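Local coordinates for serine-threonine phosphatase 2C (Toxoplasma gondii, PDB 2I44), which probably dephosphorylates phosphoserine and phosphothreonine in proteins, as a metal-binding phosphatase of the PP2C family, at residues V113-V125 with F233-P247. Numbering follows the deposited sequence.
Sequences VDDMYKNADNELV and FGGKDLKMYGLSNQP
In this PP2C fold, helix 98-130, which packs on a beta-sheet, meets strand 233-234 and the loop that follows it, with the buried carboxylate of D121 at the polar centre. D121 OD1 accepts from the backbone N of G234 at 2.8 Å, met nearly along the C-O axis. D121 OD2 forms a salt bridge with K239 NZ on its syn side at 2.7 Å, and accepts a hydrogen bond from N245 ND2 on its anti side at 3.1 Å. K239 NZ lies close to both oxygens but nearer OD2. Both donors to OD2 are tilted out of the carboxylate plane, to the same face, and the N245 bond is nearly straight, 165°. The three bonds hold the carboxylate's rotation and probably favour its charged form. With CG of D121 anti to the backbone N, chi1 -168°, the carboxylate is directed at the loop. K239 is bent at chi2 and chi4, and its NZ also donates to the carbonyls of G234 and A232. One ammonium thus ties the strand end to the helix.

Apolar contacts flank these bonds. The rings of Y117 and F233 are nearly parallel, planes 5° apart, but slid so far that they barely overlap; Y117 CD1 lies 3.4 Å from F233 CZ. P247 CB sits over one face of the Y117 ring, a CH-pi contact 3.7 Å from its centroid. L124 CD2 packs on F233 CB at 3.7 Å. Nearer the start of 113-125, K118 NZ bridges to D114 OD2 along the helix, beside Q246.

Y117 OH hydrogen-bonds T142 and S140 on strand 137-146, while its side chain and P247 touch L155 of strand 149-155. F233 pairs by backbone with S138, and its side chain touches S140 of strand 137-146 and V71 of helix 66-80.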
# COMPACT_ATOMS: atom_id res chain seq x y z
N VAL A 113 10.48 -7.07 4.68
CA VAL A 113 9.32 -6.59 3.94
C VAL A 113 9.18 -7.43 2.68
O VAL A 113 8.07 -7.79 2.29
CB VAL A 113 9.47 -5.09 3.58
CG1 VAL A 113 8.35 -4.65 2.64
CG2 VAL A 113 9.44 -4.26 4.86
N ASP A 114 10.30 -7.76 2.07
CA ASP A 114 10.28 -8.58 0.87
C ASP A 114 9.66 -9.94 1.19
O ASP A 114 8.81 -10.43 0.44
CB ASP A 114 11.69 -8.77 0.32
CG ASP A 114 11.69 -9.22 -1.13
OD1 ASP A 114 11.36 -8.39 -2.00
OD2 ASP A 114 11.99 -10.41 -1.39
N ASP A 115 10.10 -10.53 2.29
CA ASP A 115 9.59 -11.84 2.72
C ASP A 115 8.10 -11.75 3.00
O ASP A 115 7.34 -12.66 2.66
CB ASP A 115 10.31 -12.30 3.99
CG ASP A 115 11.70 -12.82 3.71
OD1 ASP A 115 12.11 -12.80 2.53
OD2 ASP A 115 12.39 -13.24 4.67
N MSE A 116 7.69 -10.67 3.65
CA MSE A 116 6.28 -10.46 3.97
C MSE A 116 5.40 -10.49 2.73
O MSE A 116 4.40 -11.21 2.67
CB MSE A 116 6.10 -9.12 4.68
CG MSE A 116 4.64 -8.75 4.94
SE MSE A 116 4.41 -6.94 5.67
CE MSE A 116 4.40 -5.96 4.02
N TYR A 117 5.78 -9.71 1.73
CA TYR A 117 5.01 -9.64 0.49
C TYR A 117 4.85 -10.99 -0.19
O TYR A 117 3.74 -11.44 -0.44
CB TYR A 117 5.66 -8.64 -0.47
CG TYR A 117 5.12 -7.24 -0.30
CD1 TYR A 117 3.93 -6.84 -0.92
CD2 TYR A 117 5.77 -6.32 0.53
CE1 TYR A 117 3.39 -5.57 -0.70
CE2 TYR A 117 5.24 -5.04 0.75
CZ TYR A 117 4.05 -4.68 0.13
OH TYR A 117 3.53 -3.42 0.34
N LYS A 118 5.97 -11.65 -0.46
CA LYS A 118 5.94 -12.94 -1.13
C LYS A 118 5.23 -14.03 -0.33
O LYS A 118 4.48 -14.82 -0.90
CB LYS A 118 7.36 -13.37 -1.49
CG LYS A 118 7.99 -12.49 -2.56
CD LYS A 118 9.48 -12.72 -2.68
CE LYS A 118 10.10 -11.84 -3.74
NZ LYS A 118 11.58 -11.79 -3.63
N ASN A 119 5.44 -14.07 0.98
CA ASN A 119 4.79 -15.08 1.80
C ASN A 119 3.31 -14.80 1.99
O ASN A 119 2.48 -15.71 1.99
CB ASN A 119 5.49 -15.20 3.17
CG ASN A 119 6.89 -15.77 3.05
OD1 ASN A 119 7.17 -16.56 2.15
ND2 ASN A 119 7.76 -15.40 3.98
N ALA A 120 2.97 -13.52 2.14
CA ALA A 120 1.57 -13.16 2.29
C ALA A 120 0.83 -13.45 0.99
O ALA A 120 -0.33 -13.84 1.00
CB ALA A 120 1.44 -11.70 2.66
N ASP A 121 1.50 -13.26 -0.14
CA ASP A 121 0.83 -13.52 -1.40
C ASP A 121 0.65 -15.01 -1.66
O ASP A 121 -0.37 -15.43 -2.19
CB ASP A 121 1.55 -12.88 -2.59
CG ASP A 121 0.70 -12.89 -3.85
OD1 ASP A 121 -0.46 -12.42 -3.78
OD2 ASP A 121 1.17 -13.38 -4.90
N ASN A 122 1.65 -15.81 -1.29
CA ASN A 122 1.53 -17.25 -1.50
C ASN A 122 0.34 -17.76 -0.71
O ASN A 122 -0.47 -18.54 -1.23
CB ASN A 122 2.81 -17.98 -1.04
CG ASN A 122 3.99 -17.69 -1.93
OD1 ASN A 122 3.84 -17.32 -3.10
ND2 ASN A 122 5.19 -17.87 -1.39
N GLU A 123 0.21 -17.31 0.53
CA GLU A 123 -0.90 -17.75 1.37
C GLU A 123 -2.24 -17.27 0.81
O GLU A 123 -3.22 -18.01 0.81
CB GLU A 123 -0.71 -17.23 2.79
CG GLU A 123 -1.59 -17.95 3.80
CD GLU A 123 -1.57 -17.30 5.17
OE1 GLU A 123 -0.54 -16.67 5.50
OE2 GLU A 123 -2.56 -17.43 5.91
N LEU A 124 -2.27 -16.02 0.35
CA LEU A 124 -3.50 -15.47 -0.22
C LEU A 124 -3.92 -16.26 -1.47
O LEU A 124 -5.08 -16.65 -1.61
CB LEU A 124 -3.30 -13.99 -0.57
CG LEU A 124 -4.52 -13.29 -1.19
CD1 LEU A 124 -5.67 -13.28 -0.20
CD2 LEU A 124 -4.15 -11.86 -1.59
N VAL A 125 -2.97 -16.48 -2.38
CA VAL A 125 -3.24 -17.19 -3.62
C VAL A 125 -3.76 -18.61 -3.37
O VAL A 125 -4.61 -19.10 -4.11
CB VAL A 125 -1.98 -17.25 -4.52
CG1 VAL A 125 -2.23 -18.15 -5.73
CG2 VAL A 125 -1.62 -15.83 -5.01
N PHE A 233 -1.33 -8.26 -5.00
CA PHE A 233 -1.62 -9.43 -4.19
C PHE A 233 -2.79 -10.09 -4.91
O PHE A 233 -3.65 -9.40 -5.46
CB PHE A 233 -2.08 -9.04 -2.79
CG PHE A 233 -0.97 -8.73 -1.83
CD1 PHE A 233 0.00 -9.67 -1.55
CD2 PHE A 233 -0.94 -7.51 -1.17
CE1 PHE A 233 0.99 -9.41 -0.61
CE2 PHE A 233 0.05 -7.23 -0.23
CZ PHE A 233 1.02 -8.19 0.05
N GLY A 234 -2.85 -11.42 -4.91
CA GLY A 234 -3.96 -12.08 -5.56
C GLY A 234 -3.82 -12.21 -7.06
O GLY A 234 -2.73 -12.47 -7.56
N GLY A 235 -4.92 -12.03 -7.79
CA GLY A 235 -4.86 -12.17 -9.23
C GLY A 235 -4.39 -13.57 -9.60
O GLY A 235 -3.55 -13.73 -10.49
N LYS A 236 -4.94 -14.57 -8.93
CA LYS A 236 -4.55 -15.97 -9.18
C LYS A 236 -4.34 -16.31 -10.65
O LYS A 236 -3.27 -16.77 -11.04
CB LYS A 236 -5.59 -16.93 -8.59
CG LYS A 236 -5.26 -18.41 -8.81
CD LYS A 236 -6.20 -19.34 -8.02
CE LYS A 236 -7.63 -19.33 -8.56
NZ LYS A 236 -7.75 -20.01 -9.87
N ASP A 237 -5.35 -16.06 -11.48
CA ASP A 237 -5.24 -16.39 -12.90
C ASP A 237 -4.47 -15.40 -13.78
O ASP A 237 -4.63 -15.39 -15.00
CB ASP A 237 -6.64 -16.65 -13.47
CG ASP A 237 -7.26 -17.93 -12.91
OD1 ASP A 237 -6.67 -18.50 -11.96
OD2 ASP A 237 -8.31 -18.37 -13.41
N LEU A 238 -3.62 -14.59 -13.15
CA LEU A 238 -2.77 -13.65 -13.88
C LEU A 238 -1.33 -13.78 -13.38
O LEU A 238 -0.38 -13.33 -14.03
CB LEU A 238 -3.25 -12.21 -13.68
CG LEU A 238 -4.56 -11.78 -14.35
CD1 LEU A 238 -4.88 -10.35 -13.97
CD2 LEU A 238 -4.45 -11.94 -15.87
N LYS A 239 -1.18 -14.41 -12.21
CA LYS A 239 0.14 -14.58 -11.60
C LYS A 239 1.10 -15.40 -12.47
O LYS A 239 2.32 -15.36 -12.26
CB LYS A 239 -0.00 -15.22 -10.21
CG LYS A 239 0.55 -14.36 -9.04
CD LYS A 239 0.09 -12.90 -9.13
CE LYS A 239 0.64 -12.02 -8.00
NZ LYS A 239 -0.19 -12.05 -6.75
N MSE A 240 0.57 -16.13 -13.45
CA MSE A 240 1.42 -16.92 -14.32
C MSE A 240 1.62 -16.19 -15.64
O MSE A 240 2.35 -16.66 -16.52
CB MSE A 240 0.83 -18.32 -14.58
CG MSE A 240 -0.45 -18.36 -15.44
SE MSE A 240 -2.11 -17.87 -14.52
CE MSE A 240 -2.55 -19.62 -13.78
N TYR A 241 0.99 -15.03 -15.78
CA TYR A 241 1.10 -14.25 -17.01
C TYR A 241 1.77 -12.88 -16.83
O TYR A 241 1.50 -11.96 -17.60
CB TYR A 241 -0.29 -14.04 -17.62
CG TYR A 241 -0.94 -15.31 -18.11
CD1 TYR A 241 -0.37 -16.07 -19.14
CD2 TYR A 241 -2.15 -15.74 -17.57
CE1 TYR A 241 -1.00 -17.22 -19.62
CE2 TYR A 241 -2.79 -16.89 -18.04
CZ TYR A 241 -2.21 -17.62 -19.06
OH TYR A 241 -2.86 -18.73 -19.53
N GLY A 242 2.64 -12.74 -15.84
CA GLY A 242 3.30 -11.46 -15.66
C GLY A 242 2.94 -10.65 -14.43
O GLY A 242 3.69 -9.74 -14.06
N LEU A 243 1.80 -10.93 -13.79
CA LEU A 243 1.43 -10.18 -12.59
C LEU A 243 2.39 -10.64 -11.48
O LEU A 243 2.39 -11.81 -11.09
CB LEU A 243 -0.02 -10.49 -12.20
CG LEU A 243 -0.67 -9.65 -11.08
CD1 LEU A 243 -0.71 -8.18 -11.49
CD2 LEU A 243 -2.09 -10.16 -10.81
N SER A 244 3.21 -9.72 -10.99
CA SER A 244 4.21 -10.03 -9.97
C SER A 244 3.84 -9.64 -8.53
O SER A 244 3.02 -8.75 -8.31
CB SER A 244 5.53 -9.34 -10.35
OG SER A 244 6.49 -9.42 -9.32
N ASN A 245 4.45 -10.32 -7.56
CA ASN A 245 4.23 -10.00 -6.16
C ASN A 245 5.52 -9.44 -5.56
O ASN A 245 5.66 -9.31 -4.35
CB ASN A 245 3.78 -11.24 -5.35
CG ASN A 245 4.74 -12.40 -5.46
OD1 ASN A 245 5.95 -12.23 -5.63
ND2 ASN A 245 4.21 -13.61 -5.36
N GLN A 246 6.46 -9.11 -6.44
CA GLN A 246 7.75 -8.53 -6.05
C GLN A 246 7.52 -7.06 -5.74
O GLN A 246 7.17 -6.28 -6.62
CB GLN A 246 8.75 -8.66 -7.20
CG GLN A 246 10.07 -7.93 -6.99
CD GLN A 246 10.83 -8.44 -5.78
OE1 GLN A 246 10.86 -7.78 -4.73
NE2 GLN A 246 11.42 -9.61 -5.91
N PRO A 247 7.68 -6.65 -4.47
CA PRO A 247 7.47 -5.24 -4.15
C PRO A 247 8.71 -4.41 -4.38
O PRO A 247 9.82 -4.93 -4.41
CB PRO A 247 7.11 -5.29 -2.67
CG PRO A 247 8.03 -6.38 -2.18
CD PRO A 247 7.86 -7.45 -3.24